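Local coordinates for glutamic acid/alanine-rich protein (Trypanosoma congolense, PDB 2Y44) that is a parasite surface protein whose largely helical ectodomain probably forms part of the cell-surface coat, at residues Val29-Ser32 against Ala33-Ala36; Ala149-Ile152 against Arg153-Ala157. One frame throughout, in Å; residues are numbered along the deposited sequence.

Interaction 1 of 2, residues Val29-Ser32 against Ala33-Ala36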
ATOM      1  N   VAL A  29      -0.623  -8.625   3.355  1.00 14.53           N
ATOM      2  CA  VAL A  29      -1.542  -9.501   2.613  1.00 14.18           C
ATOM      3  C   VAL A  29      -1.054 -10.961   2.694  1.00 15.76           C
ATOM      4  O   VAL A  29      -1.840 -11.905   2.875  1.00 14.66           O
ATOM      5  CB  VAL A  29      -1.648  -9.054   1.143  1.00 14.31           C
ATOM      6  CG1 VAL A  29      -2.290 -10.136   0.278  1.00 17.97           C
ATOM      7  CG2 VAL A  29      -2.439  -7.750   1.061  1.00 15.96           C
ATOM      8  N   VAL A  30       0.245 -11.136   2.523  1.00 13.53           N
ATOM      9  CA  VAL A  30       0.860 -12.463   2.647  1.00 16.01           C
ATOM     10  C   VAL A  30       0.604 -13.051   4.029  1.00 15.24           C
ATOM     11  O   VAL A  30       0.291 -14.247   4.125  1.00 17.57           O
ATOM     12  CB  VAL A  30       2.385 -12.421   2.336  1.00 15.67           C
ATOM     13  CG1 VAL A  30       3.115 -13.690   2.861  1.00 19.17           C
ATOM     14  CG2 VAL A  30       2.599 -12.243   0.850  1.00 17.13           C
ATOM     15  N   SER A  31       0.756 -12.251   5.089  1.00 15.45           N
ATOM     16  CA  SER A  31       0.485 -12.777   6.452  1.00 18.87           C
ATOM     17  C   SER A  31      -1.000 -13.152   6.584  1.00 16.96           C
ATOM     18  O   SER A  31      -1.342 -14.186   7.183  1.00 16.69           O
ATOM     19  CB  SER A  31       0.889 -11.787   7.534  1.00 20.69           C
ATOM     20  OG  SER A  31       0.578 -12.281   8.831  1.00 25.96           O
ATOM     21  N   SER A  32      -1.876 -12.294   6.087  1.00 18.22           N
ATOM     22  CA  SER A  32      -3.306 -12.612   6.113  1.00 16.36           C
ATOM     23  C   SER A  32      -3.617 -13.921   5.409  1.00 17.29           C
ATOM     24  O   SER A  32      -4.427 -14.714   5.906  1.00 16.22           O
ATOM     25  CB  SER A  32      -4.171 -11.496   5.502  1.00 17.49           C
ATOM     26  OG  SER A  32      -4.150 -10.340   6.314  1.00 18.65           O
ATOM     27  N   ALA A  33      -3.057 -14.120   4.212  1.00 14.73           N
ATOM     28  CA  ALA A  33      -3.368 -15.372   3.446  1.00 13.26           C
ATOM     29  C   ALA A  33      -2.794 -16.607   4.136  1.00 14.95           C
ATOM     30  O   ALA A  33      -3.431 -17.668   4.144  1.00 14.31           O
ATOM     31  CB  ALA A  33      -2.829 -15.294   2.017  1.00 13.89           C
ATOM     32  N   ARG A  34      -1.656 -16.421   4.806  1.00 14.80           N
ATOM     33  CA  ARG A  34      -1.056 -17.496   5.591  1.00 16.04           C
ATOM     34  C   ARG A  34      -1.979 -17.875   6.734  1.00 14.92           C
ATOM     35  O   ARG A  34      -2.225 -19.046   6.956  1.00 14.25           O
ATOM     36  CB  ARG A  34       0.351 -17.115   6.113  1.00 17.10           C
ATOM     37  CG  ARG A  34       0.898 -18.078   7.181  1.00 21.24           C
ATOM     38  CD  ARG A  34       2.018 -17.409   7.988  1.00 31.70           C
ATOM     39  NE  ARG A  34       1.459 -16.495   8.985  1.00 42.87           N
ATOM     40  CZ  ARG A  34       2.008 -15.345   9.362  1.00 46.80           C
ATOM     41  NH1 ARG A  34       3.179 -14.957   8.866  1.00 47.55           N
ATOM     42  NH2 ARG A  34       1.395 -14.598  10.271  1.00 47.13           N
ATOM     43  N   GLU A  35      -2.475 -16.884   7.463  1.00 16.99           N
ATOM     44  CA  GLU A  35      -3.375 -17.165   8.553  1.00 16.80           C
ATOM     45  C   GLU A  35      -4.663 -17.794   8.050  1.00 15.56           C
ATOM     46  O   GLU A  35      -5.248 -18.680   8.704  1.00 14.64           O
ATOM     47  CB  GLU A  35      -3.673 -15.912   9.340  1.00 16.32           C
ATOM     48  CG  GLU A  35      -2.423 -15.359  10.041  1.00 23.04           C
ATOM     49  CD  GLU A  35      -2.737 -14.132  10.859  1.00 31.71           C
ATOM     50  OE1 GLU A  35      -3.630 -14.228  11.717  1.00 36.27           O
ATOM     51  OE2 GLU A  35      -2.117 -13.071  10.623  1.00 38.86           O
ATOM     52  N   ALA A  36      -5.149 -17.312   6.904  1.00 14.69           N
ATOM     53  CA  ALA A  36      -6.386 -17.864   6.386  1.00 16.05           C
ATOM     54  C   ALA A  36      -6.206 -19.339   6.017  1.00 15.51           C
ATOM     55  O   ALA A  36      -7.101 -20.176   6.201  1.00 14.49           O
ATOM     56  CB  ALA A  36      -6.842 -17.079   5.171  1.00 14.75           C
TER
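Ser31 faces two charged side chains of the next helical turn, Arg34 and Glu35. Its hydroxyl lies over one face of the Arg34 guanidinium, with OG 2.8 Å from NH2, an approach whose angle is too poor for a hydrogen bond. The same OG gives a weak hydrogen bond to Glu35 OE2 at 3.3 Å. The serine OG, anti to the backbone N (chi1 178°), lies beside the carbonyl carbon, where it meets both. Arg34 bends at chi3 (78°), folding its guanidinium back above Ser31. Within the helix, Arg34 NH2 and Glu35 OE2 form a long salt bridge of 3.8 Å.

Beneath these side chains run the i to i+4 backbone hydrogen bonds of the helix. Ala33, Arg34, Glu35 and Ala36 donate in turn to the carbonyls of Val29, Val30, Ser31 and Ser32; the bond from Glu35 N to Ser31 O spans 2.9 Å.

Small or branched apolar residues suit the inner side: Val29 and Ala33 pack on helix 57-107, Ala36 on helix 149-183. Buried Ser32 OG is hydrogen-bonded to Lys177 of helix 149-183. A mostly apolar inner face, with Glu35 bordering helix 149-183 and Arg34 exposed, is characteristic of an amphipathic alpha-helix in a helical bundle.

Interaction 2 of 2, residues Ala149-Ile152 against Arg153-Ala157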
ATOM      1  N   ALA A 149      -1.455  23.636 -11.477  1.00 17.84           N
ATOM      2  CA  ALA A 149      -2.139  22.877 -10.398  1.00 17.34           C
ATOM      3  C   ALA A 149      -2.896  21.644 -10.893  1.00 18.97           C
ATOM      4  O   ALA A 149      -2.724  20.565 -10.357  1.00 19.22           O
ATOM      5  CB  ALA A 149      -3.058  23.775  -9.638  1.00 16.62           C
ATOM      6  N   ASP A 150      -3.664  21.793 -11.973  1.00 18.92           N
ATOM      7  CA  ASP A 150      -4.392  20.652 -12.567  1.00 18.93           C
ATOM      8  C   ASP A 150      -3.397  19.552 -12.900  1.00 17.48           C
ATOM      9  O   ASP A 150      -3.656  18.367 -12.639  1.00 19.63           O
ATOM     10  CB  ASP A 150      -5.124  21.057 -13.869  1.00 20.07           C
ATOM     11  CG  ASP A 150      -6.423  21.830 -13.620  1.00 24.06           C
ATOM     12  OD1 ASP A 150      -6.818  22.042 -12.448  1.00 27.37           O
ATOM     13  OD2 ASP A 150      -7.043  22.219 -14.626  1.00 26.68           O
ATOM     14  N   ASP A 151      -2.229  19.928 -13.424  1.00 17.86           N
ATOM     15  CA  ASP A 151      -1.250  18.916 -13.850  1.00 19.34           C
ATOM     16  C   ASP A 151      -0.663  18.174 -12.640  1.00 19.18           C
ATOM     17  O   ASP A 151      -0.439  16.961 -12.671  1.00 20.82           O
ATOM     18  CB  ASP A 151      -0.154  19.595 -14.682  1.00 20.04           C
ATOM     19  CG  ASP A 151       0.864  18.631 -15.212  1.00 25.56           C
ATOM     20  OD1 ASP A 151       0.501  17.591 -15.837  1.00 26.44           O
ATOM     21  OD2 ASP A 151       2.045  18.902 -14.938  1.00 32.75           O
ATOM     22  N   ILE A 152      -0.266  18.949 -11.644  1.00 16.58           N
ATOM     23  CA  ILE A 152       0.304  18.404 -10.405  1.00 16.71           C
ATOM     24  C   ILE A 152      -0.665  17.439  -9.720  1.00 17.09           C
ATOM     25  O   ILE A 152      -0.282  16.355  -9.281  1.00 15.47           O
ATOM     26  CB  ILE A 152       0.681  19.574  -9.473  1.00 17.22           C
ATOM     27  CG1 ILE A 152       1.873  20.360 -10.089  1.00 18.06           C
ATOM     28  CG2 ILE A 152       0.927  19.062  -8.030  1.00 18.17           C
ATOM     29  CD1 ILE A 152       2.132  21.717  -9.474  1.00 19.22           C
ATOM     30  N   ARG A 153      -1.938  17.819  -9.631  1.00 16.82           N
ATOM     31  CA  ARG A 153      -2.930  16.933  -9.011  1.00 16.23           C
ATOM     32  C   ARG A 153      -3.070  15.646  -9.853  1.00 19.98           C
ATOM     33  O   ARG A 153      -3.251  14.574  -9.306  1.00 18.45           O
ATOM     34  CB  ARG A 153      -4.297  17.598  -8.904  1.00 18.99           C
ATOM     35  CG  ARG A 153      -4.445  18.742  -7.845  1.00 18.22           C
ATOM     36  CD  ARG A 153      -5.800  19.427  -8.049  1.00 26.41           C
ATOM     37  NE  ARG A 153      -5.864  20.812  -7.550  1.00 21.22           N
ATOM     38  CZ  ARG A 153      -6.050  21.109  -6.267  1.00 21.27           C
ATOM     39  NH1 ARG A 153      -6.096  20.132  -5.367  1.00 19.81           N
ATOM     40  NH2 ARG A 153      -6.037  22.365  -5.863  1.00 16.55           N
ATOM     41  N   GLU A 154      -3.004  15.744 -11.186  1.00 19.19           N
ATOM     42  CA  GLU A 154      -3.116  14.508 -11.952  1.00 21.34           C
ATOM     43  C   GLU A 154      -1.902  13.599 -11.861  1.00 21.01           C
ATOM     44  O   GLU A 154      -2.068  12.373 -11.792  1.00 24.09           O
ATOM     45  CB  GLU A 154      -3.547  14.735 -13.414  1.00 21.46           C
ATOM     46  CG  GLU A 154      -4.960  15.327 -13.561  1.00 22.21           C
ATOM     47  CD  GLU A 154      -6.055  14.442 -12.981  1.00 26.60           C
ATOM     48  OE1 GLU A 154      -6.000  13.195 -13.131  1.00 32.00           O
ATOM     49  OE2 GLU A 154      -6.932  14.993 -12.278  1.00 36.42           O
ATOM     50  N   HIS A 155      -0.709  14.187 -11.797  1.00 20.35           N
ATOM     51  CA  HIS A 155       0.523  13.442 -11.529  1.00 22.74           C
ATOM     52  C   HIS A 155       0.350  12.670 -10.249  1.00 20.98           C
ATOM     53  O   HIS A 155       0.675  11.466 -10.168  1.00 22.39           O
ATOM     54  CB  HIS A 155       1.696  14.406 -11.357  1.00 24.38           C
ATOM     55  CG  HIS A 155       2.230  14.935 -12.646  1.00 34.57           C
ATOM     56  ND1 HIS A 155       3.475  15.518 -12.751  1.00 41.10           N
ATOM     57  CD2 HIS A 155       1.670  15.014 -13.875  1.00 36.70           C
ATOM     58  CE1 HIS A 155       3.687  15.866 -14.008  1.00 43.07           C
ATOM     59  NE2 HIS A 155       2.602  15.582 -14.708  1.00 41.67           N
ATOM     60  N   GLY A 156      -0.147  13.362  -9.237  1.00 20.17           N
ATOM     61  CA  GLY A 156      -0.295  12.729  -7.943  1.00 17.61           C
ATOM     62  C   GLY A 156      -1.383  11.682  -7.940  1.00 20.07           C
ATOM     63  O   GLY A 156      -1.282  10.686  -7.229  1.00 17.92           O
ATOM     64  N   ALA A 157      -2.426  11.908  -8.743  1.00 18.00           N
ATOM     65  CA  ALA A 157      -3.595  11.025  -8.702  1.00 18.85           C
ATOM     66  C   ALA A 157      -3.226   9.581  -9.076  1.00 17.95           C
ATOM     67  O   ALA A 157      -3.853   8.649  -8.610  1.00 18.60           O
ATOM     68  CB  ALA A 157      -4.678  11.544  -9.603  1.00 21.16           C
TER
HETATM   69  O   HOH W   1      -6.497  22.452  -9.955  1.00 24.26           O
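Asp151 and His155 meet one helical turn apart. The carboxylate stands across the far end of the imidazole, their planes 75° apart. Asp151 OD1 comes within 3.1 Å of His155 NE2, but the angle is poor and the pair does not form a hydrogen bond; a favourable electrostatic attraction remains possible if the ring is protonated. Asp151 reaches forward because CG is anti to its backbone N (chi1 -178°). The ring of His155 also leans back over the preceding turn, bringing CD2 to 3.1 Å from Asp151 O.

A water joins the second polar pair. It donates to Asp150 OD1 at 2.5 Å. From Arg153 NE it accepts a hydrogen bond of 3.0 Å, and so bridges two groups that do not touch directly. The extended Arg153 chain passes Ala149 O, with CG 3.5 Å from that oxygen, and its far end makes a salt bridge through NH1 to Asp139 of helix 131-144. Arginine suits this place because its long chain and several N-H groups can serve both partners.

The backbone supplies the i to i+4 hydrogen bonds of the helix. Arg153 N donates to Ala149 O at 2.9 Å in a nearly straight bond (170°), and Glu154, His155 and Gly156 follow with bonds to Asp150, Asp151 and Ile152.

Ala149 and Ile152, both partly exposed, pack against helix 131-144, where Ile152 meets Phe138 and Ala142, while the buried Gly156 adds no side-chain bulk. Acidic residues near the amino end should also interact favourably with the helix dipole. This is the first part of an amphipathic alpha-helix, packed on the preceding helix across a short connection: Asp150, Asp151, Glu154 and His155 are exposed, while Arg153, exposed too, also reaches across to helix 131-144.

Interactions 1 and 2 are both local, one-turn contacts within single helices, 18-53 and 149-183, and they do not touch: their centres are 35 Å apart and their nearest atoms about 19 Å. They lie on opposite sides of the chain's centre. Helix 149-183 nevertheless links them. It starts at interaction 2, where it packs on helix 131-144, and farther along, through Ala173, Lys177, Ala180 and Glu181, it lies against the residues of interaction 1. Interaction 1 thus belongs to the partly buried side of the long helical bundle, whereas interaction 2 is a surface contact near one end of it.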